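Hydrophilic protein, virA protein (Chromobacterium violaceum, PDB 3BO6) is a phosphothreonine lyase effector of the SpvC family, which probably inactivates host MAP kinases by irreversibly eliminating the phosphate from a phosphothreonine. Local coordinates at residues A7-E10 / D11-N15; S145-A149 / S150-N154; A68-E71 / N72-K76. All coordinates share one frame; numbering follows the deposited sequence. Where two conformers were deposited one is given.

Interactions 1 and 2 touch each other, whereas interaction 3 lies apart, its centre about 16 Å from that of interaction 2 and about 23 Å from that of interaction 1. In interaction 1, the short helix 7-14 carries a surface salt bridge on one side and buries Leu12 on another. Interaction 2 is the start of helix 149-168, with a serine cap beside the apolar pair Tyr147 and Leu152. The two meet where Thr8 OG1 bonds to Ser145 O and the Thr8 methyl CG2 packs against the Tyr147 ring, and both also lean on helix 213-219. Interaction 3 is mostly surface, where strand 65-70 runs into a loop without a hydrogen bond between its segments; its one buried touching residue is Arg70.

Interaction 1: residues A7-E10 / D11-N15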
loop_
_atom_site.group_PDB
_atom_site.type_symbol
_atom_site.label_atom_id
_atom_site.label_comp_id
_atom_site.label_asym_id
_atom_site.label_seq_id
_atom_site.Cartn_x
_atom_site.Cartn_y
_atom_site.Cartn_z
ATOM N N ALA A 7 -9.272 12.731 -12.796
ATOM C CA ALA A 7 -8.283 13.600 -13.426
ATOM C C ALA A 7 -6.878 13.017 -13.280
ATOM O O ALA A 7 -6.057 13.117 -14.182
ATOM C CB ALA A 7 -8.345 15.012 -12.845
ATOM N N THR A 8 -6.610 12.408 -12.129
ATOM C CA THR A 8 -5.330 11.756 -11.883
ATOM C C THR A 8 -5.038 10.699 -12.948
ATOM O O THR A 8 -3.939 10.644 -13.516
ATOM C CB THR A 8 -5.313 11.115 -10.505
ATOM O OG1 THR A 8 -5.554 12.119 -9.509
ATOM C CG2 THR A 8 -3.966 10.440 -10.250
ATOM N N ASN A 9 -6.029 9.858 -13.217
ATOM C CA ASN A 9 -5.875 8.796 -14.200
ATOM C C ASN A 9 -5.767 9.347 -15.637
ATOM O O ASN A 9 -4.973 8.857 -16.437
ATOM C CB ASN A 9 -7.021 7.793 -14.062
ATOM C CG ASN A 9 -6.782 6.532 -14.863
ATOM O OD1 ASN A 9 -5.699 5.955 -14.819
ATOM N ND2 ASN A 9 -7.802 6.085 -15.583
ATOM N N GLU A 10 -6.568 10.361 -15.965
ATOM C CA GLU A 10 -6.473 10.952 -17.301
ATOM C C GLU A 10 -5.083 11.537 -17.579
ATOM O O GLU A 10 -4.566 11.449 -18.699
ATOM C CB GLU A 10 -7.571 11.999 -17.502
ATOM C CG GLU A 10 -8.978 11.408 -17.522
ATOM C CD GLU A 10 -9.105 10.285 -18.532
ATOM O OE1 GLU A 10 -8.920 10.553 -19.739
ATOM O OE2 GLU A 10 -9.393 9.141 -18.128
ATOM N N ASP A 11 -4.475 12.132 -16.553
ATOM C CA ASP A 11 -3.116 12.649 -16.676
ATOM C C ASP A 11 -2.104 11.516 -16.892
ATOM O O ASP A 11 -1.182 11.640 -17.692
ATOM C CB ASP A 11 -2.741 13.494 -15.452
ATOM C CG ASP A 11 -1.292 13.884 -15.450
ATOM O OD1 ASP A 11 -0.919 14.753 -16.260
ATOM O OD2 ASP A 11 -0.516 13.312 -14.657
ATOM N N LEU A 12 -2.282 10.399 -16.188
ATOM C CA LEU A 12 -1.421 9.238 -16.414
ATOM C C LEU A 12 -1.520 8.728 -17.855
ATOM O O LEU A 12 -0.523 8.306 -18.424
ATOM C CB LEU A 12 -1.743 8.094 -15.447
ATOM C CG LEU A 12 -1.400 8.287 -13.977
ATOM C CD1 LEU A 12 -1.793 7.010 -13.222
ATOM C CD2 LEU A 12 0.090 8.619 -13.782
ATOM N N LYS A 13 -2.726 8.733 -18.423
ATOM C CA LYS A 13 -2.911 8.300 -19.813
ATOM C C LYS A 13 -2.204 9.242 -20.777
ATOM O O LYS A 13 -1.454 8.811 -21.659
ATOM C CB LYS A 13 -4.397 8.209 -20.163
ATOM C CG LYS A 13 -5.110 7.011 -19.560
ATOM C CD LYS A 13 -6.609 7.108 -19.853
ATOM C CE LYS A 13 -7.432 6.186 -18.985
ATOM N NZ LYS A 13 -8.890 6.408 -19.262
ATOM N N THR A 14 -2.429 10.537 -20.596
ATOM C CA THR A 14 -1.842 11.533 -21.479
ATOM C C THR A 14 -0.326 11.441 -21.465
ATOM O O THR A 14 0.331 11.610 -22.491
ATOM C CB THR A 14 -2.262 12.949 -21.051
ATOM O OG1 THR A 14 -3.682 13.072 -21.153
ATOM C CG2 THR A 14 -1.594 14.006 -21.928
ATOM N N ASN A 15 0.236 11.159 -20.296
ATOM C CA ASN A 15 1.681 11.233 -20.122
ATOM C C ASN A 15 2.352 9.882 -19.923
ATOM O O ASN A 15 3.513 9.819 -19.525
ATOM C CB ASN A 15 2.017 12.189 -18.972
ATOM C CG ASN A 15 1.617 13.618 -19.290
ATOM O OD1 ASN A 15 2.206 14.247 -20.162
ATOM N ND2 ASN A 15 0.603 14.130 -18.599
HETATM O O HOH W 1 -1.384 11.686 -12.611
#
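Glu10 and Lys13 meet on the outer side of helix 7-14 in a salt bridge, with Lys13 NZ 3.0 Å from Glu10 OE2. The ammonium comes in on the syn side of that oxygen, 18° out of the carboxylate plane. The two side chains run side by side in the same direction, but by different routes: the lysine is extended beyond CG, while the glutamate folds at its second torsion (chi2 -53°), which brings its carboxylate alongside the end of the lysine chain. Asn9 passes across the same chain from one turn earlier, its ND2 lying 3.4 Å from Lys13 CE.

Asp11 takes a different direction. With CG anti to the backbone N (chi1 172°), its carboxylate reaches a water that donates both to Asp11 OD2, at 2.8 Å, and to Thr8 O. That carbonyl also accepts Leu12 N, so the water is a second donor on a helical acceptor. At Asn15, where the backbone leaves helical angles, Asp11 O is gripped twice: Asn15 N and Asn15 ND2 arrive from opposite faces of the carbonyl plane, ND2 at 3.2 Å. A further bond from Asn15 ND2 to Asp11 OD1 is weak.

Beneath these side chains run the regular i to i+4 backbone bonds, from Asp11 N to Ala7 O through Thr14 N to Glu10 O. The buried side is placed by neighbours: Leu12 packs on Pro213 and Leu217 of helix 213-219, and Thr8 OG1 bonds to Ser145 O. The result is a short amphipathic alpha-helix near the N-terminus, with an i to i+3 Glu-Lys pair along its polar side and an asparagine side chain reaching back to the last turn.

Interaction 2: residues S145-A149 / S150-N154; sequences SQYSA and SSLHN
Ser148 and Leu152 are joined by the first i to i+4 bond of helix 149-168: the backbone turns from extended values at Tyr147 and Ser148 to helical ones at Ala149, and Leu152 N then reaches Ser148 O at 3.0 Å, almost straight (174°) and nearly along the C=O axis. His153 N bonds to Ala149 O in the next step.

Ser148 is the N-cap. Its OG accepts from Ser151 N at 3.1 Å, with an N-H...O angle of 159°, and lies 3.4 Å from Ser151 CB. The hydroxyl gets there because chi1 is 70°, which sets OG between the backbone N and the carbonyl carbon and turns it over the first turn. The same OG is also hydrogen-bonded to Asp141 OD2, so an acidic side chain stands behind the cap.

Next to this polar end, Tyr147 and Leu152 cross at about a right angle. Tyr147 CB sits 3.7 Å from Leu152 CG, and Leu152 CD2 comes within 3.8 Å of Tyr147 CG, oblique to the ring. Leu152 CG also lies 3.3 Å from Ser148 O, so the branch point of the leucine lies close beside the carbonyl that its own N-H uses. Farther out, Tyr147 OH bonds to Asp82 and its ring meets that of Phe214, while Leu152 packs on Leu19 and Met23 of helix 16-24.

The hydroxyl thus caps the N-terminal end of the helix and Asp141 is bonded to it; the partial positive charge there would probably favour the charged form of the carboxylate, while the tyrosine-leucine pair closes the apolar side of the same first turn against the neighbouring helices.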
loop_
_atom_site.group_PDB
_atom_site.type_symbol
_atom_site.label_atom_id
_atom_site.label_comp_id
_atom_site.label_asym_id
_atom_site.label_seq_id
_atom_site.Cartn_x
_atom_site.Cartn_y
_atom_site.Cartn_z
ATOM N N SER A 145 -3.097 16.878 -7.830
ATOM C CA SER A 145 -3.498 15.475 -7.806
ATOM C C SER A 145 -2.939 14.696 -8.992
ATOM O O SER A 145 -3.489 13.675 -9.393
ATOM C CB SER A 145 -5.025 15.304 -7.685
ATOM O OG SER A 145 -5.519 15.773 -6.436
ATOM N N GLN A 146 -1.826 15.166 -9.536
ATOM C CA GLN A 146 -1.134 14.407 -10.560
ATOM C C GLN A 146 0.063 13.696 -9.936
ATOM O O GLN A 146 0.728 14.244 -9.049
ATOM C CB GLN A 146 -0.674 15.315 -11.694
ATOM C CG GLN A 146 -1.852 15.987 -12.386
ATOM C CD GLN A 146 -1.424 16.882 -13.513
ATOM O OE1 GLN A 146 -0.249 17.207 -13.646
ATOM N NE2 GLN A 146 -2.384 17.298 -14.339
ATOM N N TYR A 147 0.340 12.485 -10.405
ATOM C CA TYR A 147 1.547 11.772 -10.003
ATOM C C TYR A 147 2.763 12.294 -10.771
ATOM O O TYR A 147 2.743 12.376 -11.992
ATOM C CB TYR A 147 1.412 10.281 -10.334
ATOM C CG TYR A 147 0.471 9.480 -9.464
ATOM C CD1 TYR A 147 0.830 9.104 -8.180
ATOM C CD2 TYR A 147 -0.762 9.048 -9.944
ATOM C CE1 TYR A 147 -0.021 8.353 -7.387
ATOM C CE2 TYR A 147 -1.620 8.307 -9.154
ATOM C CZ TYR A 147 -1.240 7.957 -7.879
ATOM O OH TYR A 147 -2.128 7.193 -7.137
ATOM N N SER A 148 3.846 12.600 -10.065
ATOM C CA SER A 148 5.105 12.892 -10.743
ATOM C C SER A 148 5.870 11.600 -11.042
ATOM O O SER A 148 5.665 10.586 -10.369
ATOM C CB SER A 148 5.980 13.817 -9.884
ATOM O OG SER A 148 6.482 13.142 -8.741
ATOM N N ALA A 149 6.759 11.632 -12.035
ATOM C CA ALA A 149 7.603 10.469 -12.318
ATOM C C ALA A 149 8.436 10.058 -11.106
ATOM O O ALA A 149 8.565 8.865 -10.810
ATOM C CB ALA A 149 8.491 10.717 -13.518
ATOM N N SER A 150 8.975 11.034 -10.383
ATOM C CA SER A 150 9.773 10.754 -9.191
ATOM C C SER A 150 8.958 9.998 -8.145
ATOM O O SER A 150 9.419 9.022 -7.555
ATOM C CB SER A 150 10.318 12.051 -8.580
ATOM O OG SER A 150 11.388 12.574 -9.348
ATOM N N SER A 151 7.739 10.459 -7.897
ATOM C CA SER A 151 6.899 9.814 -6.883
ATOM C C SER A 151 6.475 8.394 -7.311
ATOM O O SER A 151 6.468 7.462 -6.503
ATOM C CB SER A 151 5.672 10.670 -6.570
ATOM O OG SER A 151 5.004 10.182 -5.415
ATOM N N LEU A 152 6.106 8.230 -8.574
ATOM C CA LEU A 152 5.820 6.905 -9.106
ATOM C C LEU A 152 7.024 5.966 -8.916
ATOM O O LEU A 152 6.861 4.833 -8.446
ATOM C CB LEU A 152 5.427 6.998 -10.586
ATOM C CG LEU A 152 4.071 7.680 -10.809
ATOM C CD1 LEU A 152 3.951 8.172 -12.247
ATOM C CD2 LEU A 152 2.914 6.747 -10.430
ATOM N N HIS A 153 8.222 6.436 -9.272
ATOM C CA HIS A 153 9.426 5.620 -9.118
ATOM C C HIS A 153 9.646 5.239 -7.645
ATOM O O HIS A 153 9.936 4.085 -7.326
ATOM C CB HIS A 153 10.642 6.385 -9.668
ATOM C CG HIS A 153 11.944 5.686 -9.449
ATOM N ND1 HIS A 153 12.287 4.508 -10.090
ATOM C CD2 HIS A 153 13.003 6.008 -8.671
ATOM C CE1 HIS A 153 13.495 4.142 -9.706
ATOM N NE2 HIS A 153 13.951 5.031 -8.838
ATOM N N ASN A 154 9.490 6.205 -6.750
ATOM C CA ASN A 154 9.726 5.937 -5.332
ATOM C C ASN A 154 8.715 4.925 -4.811
ATOM O O ASN A 154 9.037 4.099 -3.965
ATOM C CB ASN A 154 9.689 7.229 -4.520
ATOM C CG ASN A 154 10.935 8.080 -4.715
ATOM O OD1 ASN A 154 12.018 7.560 -4.994
ATOM N ND2 ASN A 154 10.790 9.392 -4.554
#

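Interaction 3: residues A68-E71 / N72-K76; sequences AHRE and NPQCK
Arg70 and Gln74 meet side chain to side chain, four residues apart, where strand 65-70 gives way to its following loop. It is a van der Waals contact: in the conformer described, one of two for this glutamine, Gln74 CG rests over one face of the guanidinium, 3.6 Å above its plane and offset toward the rim, with Arg70 NH1 its nearest atom, 3.7 Å from Gln74 CG. In that conformer the glutamine chain bends at its second torsion (chi2 -72°), and its amide plane stands 75° from that of the guanidinium instead of stacking on it. Arg70, extended from CG to NE, also passes the Asn72 carbonyl, whose O lies 3.6 Å from Arg70 CB and 3.7 Å from Arg70 CD. Around the bend, Pro73 CD approaches Glu71 O at 3.6 Å.

The strand concerned lies between 55-59 and 113-117 in the antiparallel sheet, and the loop leads from it toward strand 82-86, which sits farther across the sheet beyond 113-117 and 134-137. Arg70 still belongs to the strand, whereas Glu71 already has helical backbone angles, so the chain turns away directly after the arginine.

Polar interactions come from within the loop and from beyond both segments. Lys76 NZ donates to Pro73 O at 2.8 Å, nearly in line with the carbonyl bond, and so spans three residues of the loop. Asp112 holds both sides of the contact: its OD1 forms a salt bridge with Arg70 NH1 and accepts from Gln74 N, while its OD2 accepts from Cys75 N. Arg70 NH2 bonds to Ser109 O, and together with the Asp112 bridge this fixes the rotation of the guanidinium.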
loop_
_atom_site.group_PDB
_atom_site.type_symbol
_atom_site.label_atom_id
_atom_site.label_comp_id
_atom_site.label_asym_id
_atom_site.label_seq_id
_atom_site.Cartn_x
_atom_site.Cartn_y
_atom_site.Cartn_z
ATOM N N ALA A 68 -2.379 4.134 10.725
ATOM C CA ALA A 68 -1.279 5.066 10.818
ATOM C C ALA A 68 -1.426 6.082 9.699
ATOM O O ALA A 68 -1.641 5.704 8.540
ATOM C CB ALA A 68 0.047 4.323 10.669
ATOM N N HIS A 69 -1.266 7.361 10.018
ATOM C CA HIS A 69 -1.242 8.382 8.978
ATOM C C HIS A 69 -0.370 9.544 9.399
ATOM O O HIS A 69 -0.395 9.950 10.545
ATOM C CB HIS A 69 -2.633 8.853 8.579
ATOM C CG HIS A 69 -3.318 9.665 9.623
ATOM N ND1 HIS A 69 -4.119 9.103 10.590
ATOM C CD2 HIS A 69 -3.331 11.000 9.847
ATOM C CE1 HIS A 69 -4.595 10.057 11.372
ATOM N NE2 HIS A 69 -4.133 11.217 10.940
ATOM N N ARG A 70 0.396 10.093 8.467
ATOM C CA ARG A 70 1.258 11.223 8.786
ATOM C C ARG A 70 0.459 12.435 9.227
ATOM O O ARG A 70 -0.526 12.813 8.592
ATOM C CB ARG A 70 2.086 11.619 7.568
ATOM C CG ARG A 70 3.225 10.676 7.267
ATOM C CD ARG A 70 4.106 11.233 6.169
ATOM N NE ARG A 70 5.383 10.535 6.072
ATOM C CZ ARG A 70 5.810 9.899 4.982
ATOM N NH1 ARG A 70 5.050 9.844 3.900
ATOM N NH2 ARG A 70 6.998 9.303 4.987
ATOM N N GLU A 71 0.897 13.049 10.323
ATOM C CA GLU A 71 0.333 14.300 10.769
ATOM C C GLU A 71 0.535 15.350 9.686
ATOM O O GLU A 71 -0.344 16.174 9.439
ATOM C CB GLU A 71 1.008 14.709 12.075
ATOM C CG GLU A 71 0.512 15.995 12.668
ATOM C CD GLU A 71 1.183 16.271 13.993
ATOM O OE1 GLU A 71 1.216 15.365 14.852
ATOM O OE2 GLU A 71 1.685 17.381 14.171
ATOM N N ASN A 72 1.701 15.312 9.045
ATOM C CA ASN A 72 2.011 16.205 7.925
ATOM C C ASN A 72 2.285 15.377 6.669
ATOM O O ASN A 72 3.384 14.844 6.495
ATOM C CB ASN A 72 3.215 17.099 8.250
ATOM C CG ASN A 72 2.876 18.182 9.249
ATOM O OD1 ASN A 72 2.037 19.043 8.984
ATOM N ND2 ASN A 72 3.529 18.148 10.396
ATOM N N PRO A 73 1.280 15.251 5.795
ATOM C CA PRO A 73 1.458 14.357 4.646
ATOM C C PRO A 73 2.531 14.851 3.682
ATOM O O PRO A 73 2.697 16.059 3.492
ATOM C CB PRO A 73 0.089 14.398 3.957
ATOM C CG PRO A 73 -0.867 14.837 5.011
ATOM C CD PRO A 73 -0.090 15.786 5.877
ATOM N N GLN A 74 3.275 13.917 3.102
ATOM C CA GLN A 74 4.230 14.246 2.056
ATOM C C GLN A 74 3.583 14.362 0.674
ATOM O O GLN A 74 4.097 15.065 -0.192
ATOM C CB GLN A 74 5.346 13.202 2.023
ATOM C CG GLN A 74 6.247 13.269 3.239
ATOM C CD GLN A 74 7.133 14.492 3.216
ATOM O OE1 GLN A 74 7.184 15.254 4.178
ATOM N NE2 GLN A 74 7.827 14.695 2.107
ATOM N N CYS A 75 2.474 13.658 0.466
ATOM C CA CYS A 75 1.759 13.730 -0.809
ATOM C C CYS A 75 0.610 14.714 -0.680
ATOM O O CYS A 75 -0.228 14.588 0.220
ATOM C CB CYS A 75 1.251 12.348 -1.236
ATOM S SG CYS A 75 2.591 11.223 -1.685
ATOM N N LYS A 76 0.582 15.706 -1.568
ATOM C CA LYS A 76 -0.366 16.817 -1.418
ATOM C C LYS A 76 -1.627 16.663 -2.268
ATOM O O LYS A 76 -2.525 17.504 -2.226
ATOM C CB LYS A 76 0.312 18.145 -1.749
ATOM C CG LYS A 76 1.613 18.391 -1.008
ATOM C CD LYS A 76 1.376 18.345 0.493
ATOM C CE LYS A 76 2.586 18.853 1.266
ATOM N NZ LYS A 76 2.367 18.782 2.739
#